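Local coordinates for VAO-type flavoprotein oxidase VAO615 (Myceliophthora thermophila, PDB 6F72) that is probably an oxidoreductase with bicovalently bound FAD that, once reduced, reacts rapidly with molecular oxygen, although its substrate is still unknown, at residues Y342-N346 against N347-A351; D361-D364 against R365-P369; R416-P419 against R420-T424. All blocks are in the same frame, centred on the assembly; numbering follows the deposited sequence.

Contact 1: residues Y342-N346 against N347-A351; sequences YSVGN and NSLTA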
loop_
_atom_site.group_PDB
_atom_site.type_symbol
_atom_site.label_atom_id
_atom_site.label_comp_id
_atom_site.label_asym_id
_atom_site.label_seq_id
_atom_site.Cartn_x
_atom_site.Cartn_y
_atom_site.Cartn_z
ATOM N N TYR A 342 -8.465 9.755 -10.262
ATOM C CA TYR A 342 -8.057 10.804 -11.169
ATOM C C TYR A 342 -6.639 11.339 -10.956
ATOM O O TYR A 342 -6.067 11.208 -9.872
ATOM C CB TYR A 342 -9.075 11.951 -11.194
ATOM C CG TYR A 342 -9.326 12.624 -9.878
ATOM C CD1 TYR A 342 -10.209 12.071 -8.956
ATOM C CD2 TYR A 342 -8.702 13.836 -9.558
ATOM C CE1 TYR A 342 -10.453 12.681 -7.740
ATOM C CE2 TYR A 342 -8.953 14.467 -8.343
ATOM C CZ TYR A 342 -9.832 13.878 -7.443
ATOM O OH TYR A 342 -10.081 14.453 -6.233
ATOM N N SER A 343 -6.097 11.925 -12.022
ATOM C CA SER A 343 -4.793 12.574 -12.031
ATOM C C SER A 343 -5.003 14.083 -12.032
ATOM O O SER A 343 -5.753 14.616 -12.856
ATOM C CB SER A 343 -4.022 12.155 -13.276
ATOM O OG SER A 343 -2.711 12.685 -13.256
ATOM N N VAL A 344 -4.372 14.757 -11.076
ATOM C CA VAL A 344 -4.448 16.215 -10.981
ATOM C C VAL A 344 -3.115 16.778 -11.497
ATOM O O VAL A 344 -2.089 16.650 -10.831
ATOM C CB VAL A 344 -4.715 16.709 -9.531
ATOM C CG1 VAL A 344 -4.843 18.231 -9.480
ATOM C CG2 VAL A 344 -5.961 16.067 -8.931
ATOM N N GLY A 345 -3.142 17.387 -12.678
ATOM C CA GLY A 345 -1.976 18.103 -13.199
ATOM C C GLY A 345 -2.134 19.610 -13.124
ATOM O O GLY A 345 -3.225 20.111 -12.843
ATOM N N ASN A 346 -1.039 20.325 -13.399
ATOM C CA ASN A 346 -0.982 21.795 -13.388
ATOM C C ASN A 346 -1.893 22.448 -14.438
ATOM O O ASN A 346 -2.284 23.606 -14.284
ATOM C CB ASN A 346 0.480 22.252 -13.587
ATOM C CG ASN A 346 0.707 23.720 -13.241
ATOM O OD1 ASN A 346 0.114 24.256 -12.294
ATOM N ND2 ASN A 346 1.586 24.384 -14.013
ATOM N N ASN A 347 -2.225 21.704 -15.495
ATOM C CA ASN A 347 -2.989 22.228 -16.634
ATOM C C ASN A 347 -4.144 21.322 -17.065
ATOM O O ASN A 347 -5.015 21.760 -17.817
ATOM C CB ASN A 347 -2.070 22.488 -17.844
ATOM C CG ASN A 347 -0.819 23.264 -17.481
ATOM O OD1 ASN A 347 0.249 22.675 -17.294
ATOM N ND2 ASN A 347 -0.942 24.588 -17.364
ATOM N N SER A 348 -4.146 20.069 -16.613
ATOM C CA SER A 348 -5.216 19.122 -16.964
ATOM C C SER A 348 -5.548 18.140 -15.848
ATOM O O SER A 348 -4.701 17.857 -14.996
ATOM C CB SER A 348 -4.918 18.379 -18.271
ATOM O OG SER A 348 -3.835 17.493 -18.125
ATOM N N LEU A 349 -6.798 17.668 -15.857
ATOM C CA LEU A 349 -7.295 16.621 -14.955
ATOM C C LEU A 349 -7.861 15.466 -15.780
ATOM O O LEU A 349 -8.688 15.668 -16.678
ATOM C CB LEU A 349 -8.368 17.167 -13.983
ATOM C CG LEU A 349 -8.870 16.235 -12.853
ATOM C CD1 LEU A 349 -9.051 16.995 -11.547
ATOM C CD2 LEU A 349 -10.143 15.473 -13.215
ATOM N N THR A 350 -7.418 14.257 -15.457
ATOM C CA THR A 350 -7.874 13.060 -16.152
ATOM C C THR A 350 -8.434 12.110 -15.123
ATOM O O THR A 350 -7.720 11.696 -14.208
ATOM C CB THR A 350 -6.725 12.383 -16.931
ATOM O OG1 THR A 350 -6.140 13.335 -17.825
ATOM C CG2 THR A 350 -7.245 11.189 -17.737
ATOM N N ALA A 351 -9.707 11.764 -15.284
ATOM C CA ALA A 351 -10.409 10.920 -14.332
ATOM C C ALA A 351 -10.934 9.677 -14.986
ATOM O O ALA A 351 -11.367 9.707 -16.139
ATOM C CB ALA A 351 -11.549 11.686 -13.688
HETATM O O HOH W 1 -3.144 15.357 -14.855
#
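Tyr-342 and Leu-349 pack against each other inside a tight beta hairpin, where strand 339-344 turns back through Gly-345, Asn-346 and Asn-347 into strand 348-356. The two short strand segments run antiparallel at 169°. Ser-343 and Thr-350 form the hydrogen-bonded pair: Ser-343 N donates to Thr-350 O at 2.7 Å and nearly straight, while Thr-350 N returns a bond to Ser-343 O at 3.1 Å in the carbonyl plane. Nearer the turn, Gly-345 N reaches Ser-348 O at 2.8 Å, end-on to the carbonyl although bent at the hydrogen. A water also gives a proton to Ser-348 O and lies 3.1 Å from Ser-343 OG.

Tyr-342, Val-344, Leu-349 and Ala-351 share one face. Tyr-342 CG is turned into the position flanked by N and C of its own backbone (chi1 59°), which lifts the ring off the sheet and brings CD2 within 3.7 Å of Leu-349 CD1; the methyl meets the ring obliquely. Tyr-342 CB packs on Ala-351 CB at 3.5 Å, and Val-344 CG2 touches Leu-349 CD1 more loosely, at 4.2 Å. Cutting Leu-349 back to an alanine would probably open a gap beside the tyrosine ring and leave Val-344 CG2 without this neighbour.

Helix 316-335 lies over this apolar face, with Phe-326 meeting the Tyr-342 ring edge-to-face and Tyr-319 and Val-323 touching Leu-349. Backbone bonds to strands 448-452 and 302-310 carry the antiparallel sheet onward from the two hairpin strands.

Contact 2: residues D361-D364 against R365-P369; sequences DAVD and RLLRP
Arg-365 folds back over the preceding turn of helix 360-376 and lays its guanidinium above Ala-362. Ala-362 CA stands 3.5 Å above the guanidinium plane, displaced from the centre of the group, and Ala-362 CB is 3.6 Å from Arg-365 NH2. A bend at chi3 (-37°) turns the end of the arginine back along the helix; nearer the backbone, Arg-365 CG rests 3.3 Å from Asp-361 O. The carboxylate of Asp-361 is near but not paired with it, Asp-361 OD2 lying 5.7 Å from Arg-365 NH1.

On the buried side of the helix, Val-363 and Leu-367 run alongside each other in a common direction, with Val-363 CG1 3.9 Å from Leu-367 CD1. Leu-366 keeps its CD1 close to Ala-362 O.

The i to i+4 backbone ladder sets this spacing. Arg-365 N bonds to Asp-361 O and Leu-366 N to Ala-362 O; Leu-367 N donates to Val-363 O at 2.8 Å, almost end-on to the carbonyl. Asp-364 O accepts Arg-368 N at 3.0 Å and, weakly, Leu-367 N. Pro-369 has no amide hydrogen to continue the ladder, and the helix is kinked there.

Beyond the helix, Val-363 and Leu-366 touch Met-355 of strand 348-356, while Leu-367 touches Val-383 of strand 382-388. Asp-364 is salt-bridged to Arg-360 and Arg-368 to Asp-372, each pair one helical turn apart.

The chemistry is that of an amphipathic helix: aliphatic side chains seat it against the sheet, Asp-364 and Arg-368 probably stabilise it through their i to i+4 salt bridges, and Arg-365 lies along the outside by van der Waals contact over Ala-362.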
loop_
_atom_site.group_PDB
_atom_site.type_symbol
_atom_site.label_atom_id
_atom_site.label_comp_id
_atom_site.label_asym_id
_atom_site.label_seq_id
_atom_site.Cartn_x
_atom_site.Cartn_y
_atom_site.Cartn_z
ATOM N N ASP A 361 -27.391 4.528 -19.899
ATOM C CA ASP A 361 -28.298 5.614 -19.511
ATOM C C ASP A 361 -28.003 6.102 -18.091
ATOM O O ASP A 361 -28.078 7.307 -17.815
ATOM C CB ASP A 361 -29.764 5.191 -19.642
ATOM C CG ASP A 361 -30.145 4.788 -21.064
ATOM O OD1 ASP A 361 -29.585 5.331 -22.047
ATOM O OD2 ASP A 361 -31.029 3.914 -21.191
ATOM N N ALA A 362 -27.638 5.167 -17.212
ATOM C CA ALA A 362 -27.308 5.473 -15.821
ATOM C C ALA A 362 -25.965 6.208 -15.691
ATOM O O ALA A 362 -25.860 7.171 -14.931
ATOM C CB ALA A 362 -27.344 4.210 -14.972
ATOM N N VAL A 363 -24.960 5.760 -16.448
ATOM C CA VAL A 363 -23.674 6.468 -16.581
ATOM C C VAL A 363 -23.914 7.934 -16.987
ATOM O O VAL A 363 -23.452 8.851 -16.299
ATOM C CB VAL A 363 -22.714 5.736 -17.559
ATOM C CG1 VAL A 363 -21.503 6.592 -17.926
ATOM C CG2 VAL A 363 -22.259 4.406 -16.964
ATOM N N ASP A 364 -24.673 8.132 -18.070
ATOM C CA ASP A 364 -25.010 9.466 -18.589
ATOM C C ASP A 364 -25.667 10.380 -17.546
ATOM O O ASP A 364 -25.260 11.538 -17.400
ATOM C CB ASP A 364 -25.889 9.363 -19.844
ATOM C CG ASP A 364 -25.160 8.749 -21.036
ATOM O OD1 ASP A 364 -23.905 8.770 -21.085
ATOM O OD2 ASP A 364 -25.860 8.239 -21.936
ATOM N N ARG A 365 -26.647 9.845 -16.811
ATOM C CA ARG A 365 -27.317 10.592 -15.725
ATOM C C ARG A 365 -26.333 10.919 -14.592
ATOM O O ARG A 365 -26.351 12.032 -14.050
ATOM C CB ARG A 365 -28.555 9.854 -15.186
ATOM C CG ARG A 365 -29.714 9.703 -16.172
ATOM C CD ARG A 365 -30.951 9.058 -15.544
ATOM N NE ARG A 365 -30.612 8.009 -14.571
ATOM C CZ ARG A 365 -30.676 6.691 -14.781
ATOM N NH1 ARG A 365 -31.091 6.193 -15.943
ATOM N NH2 ARG A 365 -30.321 5.859 -13.808
ATOM N N LEU A 366 -25.452 9.962 -14.276
ATOM C CA LEU A 366 -24.420 10.156 -13.249
ATOM C C LEU A 366 -23.376 11.210 -13.643
ATOM O O LEU A 366 -22.877 11.956 -12.792
ATOM C CB LEU A 366 -23.737 8.831 -12.902
ATOM C CG LEU A 366 -24.513 7.837 -12.036
ATOM C CD1 LEU A 366 -23.965 6.426 -12.212
ATOM C CD2 LEU A 366 -24.512 8.252 -10.569
ATOM N N LEU A 367 -23.062 11.274 -14.932
ATOM C CA LEU A 367 -22.030 12.191 -15.416
ATOM C C LEU A 367 -22.547 13.610 -15.697
ATOM O O LEU A 367 -21.768 14.573 -15.647
ATOM C CB LEU A 367 -21.312 11.620 -16.640
ATOM C CG LEU A 367 -20.505 10.325 -16.479
ATOM C CD1 LEU A 367 -19.776 10.052 -17.785
ATOM C CD2 LEU A 367 -19.539 10.367 -15.295
ATOM N N ARG A 368 -23.856 13.722 -15.939
ATOM C CA ARG A 368 -24.509 14.978 -16.337
ATOM C C ARG A 368 -24.263 16.204 -15.438
ATOM O O ARG A 368 -24.094 17.300 -15.987
ATOM C CB ARG A 368 -26.006 14.771 -16.633
ATOM C CG ARG A 368 -26.614 15.785 -17.601
ATOM C CD ARG A 368 -26.013 15.694 -19.001
ATOM N NE ARG A 368 -25.665 17.023 -19.521
ATOM C CZ ARG A 368 -24.760 17.270 -20.475
ATOM N NH1 ARG A 368 -24.071 16.288 -21.051
ATOM N NH2 ARG A 368 -24.534 18.519 -20.856
ATOM N N PRO A 369 -24.206 16.042 -14.088
ATOM C CA PRO A 369 -23.859 17.235 -13.286
ATOM C C PRO A 369 -22.439 17.760 -13.538
ATOM O O PRO A 369 -22.254 18.981 -13.661
ATOM C CB PRO A 369 -23.992 16.753 -11.837
ATOM C CG PRO A 369 -24.855 15.542 -11.907
ATOM C CD PRO A 369 -24.525 14.897 -13.214
#

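Contact 3: residues R416-P419 against R420-T424; sequences RIIP and RSLVT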
loop_
_atom_site.group_PDB
_atom_site.type_symbol
_atom_site.label_atom_id
_atom_site.label_comp_id
_atom_site.label_asym_id
_atom_site.label_seq_id
_atom_site.Cartn_x
_atom_site.Cartn_y
_atom_site.Cartn_z
ATOM N N ARG A 416 -3.010 12.612 1.864
ATOM C CA ARG A 416 -3.962 13.169 2.784
ATOM C C ARG A 416 -5.310 12.537 2.499
ATOM O O ARG A 416 -5.703 12.408 1.331
ATOM C CB ARG A 416 -3.984 14.701 2.651
ATOM C CG ARG A 416 -4.583 15.417 3.851
ATOM C CD ARG A 416 -3.689 15.379 5.085
ATOM N NE ARG A 416 -4.332 16.137 6.142
ATOM C CZ ARG A 416 -4.071 16.052 7.443
ATOM N NH1 ARG A 416 -3.158 15.206 7.909
ATOM N NH2 ARG A 416 -4.761 16.829 8.288
ATOM N N ILE A 417 -5.964 12.064 3.561
ATOM C CA ILE A 417 -7.381 11.754 3.521
ATOM C C ILE A 417 -8.063 13.086 3.813
ATOM O O ILE A 417 -7.842 13.686 4.867
ATOM C CB ILE A 417 -7.788 10.687 4.556
ATOM C CG1 ILE A 417 -7.152 9.341 4.195
ATOM C CG2 ILE A 417 -9.300 10.524 4.598
ATOM C CD1 ILE A 417 -6.688 8.538 5.384
ATOM N N ILE A 418 -8.848 13.541 2.841
ATOM C CA ILE A 418 -9.475 14.868 2.864
ATOM C C ILE A 418 -10.979 14.743 3.200
ATOM O O ILE A 418 -11.736 14.170 2.412
ATOM C CB ILE A 418 -9.244 15.623 1.524
ATOM C CG1 ILE A 418 -7.731 15.717 1.207
ATOM C CG2 ILE A 418 -9.886 17.008 1.557
ATOM C CD1 ILE A 418 -7.373 16.289 -0.156
ATOM N N PRO A 419 -11.403 15.268 4.375
ATOM C CA PRO A 419 -12.830 15.269 4.788
ATOM C C PRO A 419 -13.768 15.890 3.754
ATOM O O PRO A 419 -13.420 16.893 3.130
ATOM C CB PRO A 419 -12.845 16.127 6.061
ATOM C CG PRO A 419 -11.454 16.112 6.575
ATOM C CD PRO A 419 -10.515 15.743 5.453
ATOM N N ARG A 420 -14.936 15.283 3.577
ATOM C CA ARG A 420 -16.032 15.848 2.768
ATOM C C ARG A 420 -16.422 17.289 3.134
ATOM O O ARG A 420 -16.714 18.099 2.240
ATOM C CB ARG A 420 -17.267 14.962 2.880
ATOM C CG ARG A 420 -18.313 15.203 1.808
ATOM C CD ARG A 420 -19.623 14.532 2.183
ATOM N NE ARG A 420 -20.193 13.805 1.047
ATOM C CZ ARG A 420 -20.165 12.486 0.890
ATOM N NH1 ARG A 420 -19.604 11.698 1.795
ATOM N NH2 ARG A 420 -20.699 11.942 -0.193
ATOM N N SER A 421 -16.418 17.604 4.431
ATOM C CA SER A 421 -16.870 18.925 4.918
ATOM C C SER A 421 -15.962 20.066 4.439
ATOM O O SER A 421 -16.422 21.189 4.248
ATOM C CB SER A 421 -16.994 18.929 6.443
ATOM O OG SER A 421 -15.805 18.426 7.032
ATOM N N LEU A 422 -14.683 19.759 4.227
ATOM C CA LEU A 422 -13.730 20.723 3.661
ATOM C C LEU A 422 -14.064 21.083 2.217
ATOM O O LEU A 422 -14.068 22.269 1.857
ATOM C CB LEU A 422 -12.284 20.240 3.801
ATOM C CG LEU A 422 -11.712 20.153 5.223
ATOM C CD1 LEU A 422 -10.328 19.538 5.173
ATOM C CD2 LEU A 422 -11.670 21.481 5.973
ATOM N N VAL A 423 -14.391 20.071 1.421
ATOM C CA VAL A 423 -14.728 20.228 0.007
ATOM C C VAL A 423 -16.085 20.911 -0.220
ATOM O O VAL A 423 -16.225 21.757 -1.102
ATOM C CB VAL A 423 -14.717 18.865 -0.717
ATOM C CG1 VAL A 423 -15.175 19.014 -2.154
ATOM C CG2 VAL A 423 -13.331 18.236 -0.668
ATOM N N THR A 424 -17.086 20.523 0.561
ATOM C CA THR A 424 -18.463 21.012 0.359
ATOM C C THR A 424 -18.704 22.462 0.816
ATOM O O THR A 424 -19.683 23.092 0.388
ATOM C CB THR A 424 -19.488 20.054 0.983
ATOM O OG1 THR A 424 -19.182 19.882 2.369
ATOM C CG2 THR A 424 -19.407 18.702 0.276
#
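The backbone passes directly from strand 412-419 into helix 420-424, with Pro-419 as the N-cap residue and the axes of the short segments inclined at 61° and 5.8 Å apart at their closest. The Pro-419 carbonyl turns into the first helical turn, but the bond its O accepts from Leu-422 N is weak, at 3.3 Å and 134°.

Pro-419 and Leu-422 carry the side-chain contact as flanking neighbours with a shared heading. Leu-422 CD1 lies against the CD and CG carbons of Pro-419, 3.8 Å from Pro-419 CD. Leu-422 CG lies opposite the carbonyl carbon across the CA-CB bond (chi1 -67°), which carries the methyl back toward the proline. Ile-418 CG2 meets two helix side chains loosely, at 4.3 Å from Val-423 CG2 and 4.4 Å from Leu-422 CD1.

Strand 472-480 and helices 316-335 and 426-439 all touch the junction: Val-423 meets Met-473, His-327 and Asn-429. Arg-420, bent at chi3, ends in a salt bridge from NH2 to Asp-335.

Proline offers no side-chain acceptor for the first helical amides, so apolar packing probably holds most of this corner, with the Arg-420 salt bridge and its backbone bond to Thr-471 as polar ties.

How the contacts relate
Contacts 1 and 3 bury most of their apolar residues against the sheet and helices, while contact 2 lies on the outside, with Asp-361, Arg-365 and Arg-368 exposed, its centre about 32 Å from the centre of the chain. Contacts 1 and 3 reach the same antiparallel sheet, contact 1 in its interior strands and contact 3 at the end of its outermost strand 412-419; their centres are about 18 Å apart. Helix 316-335 touches both. The helix of contact 2 follows the second hairpin strand and leans on it. Paired strand amides dominate contact 1, a helical ladder with charged side chains contact 2, and aliphatic packing with a single weak backbone bond between its two segments contact 3.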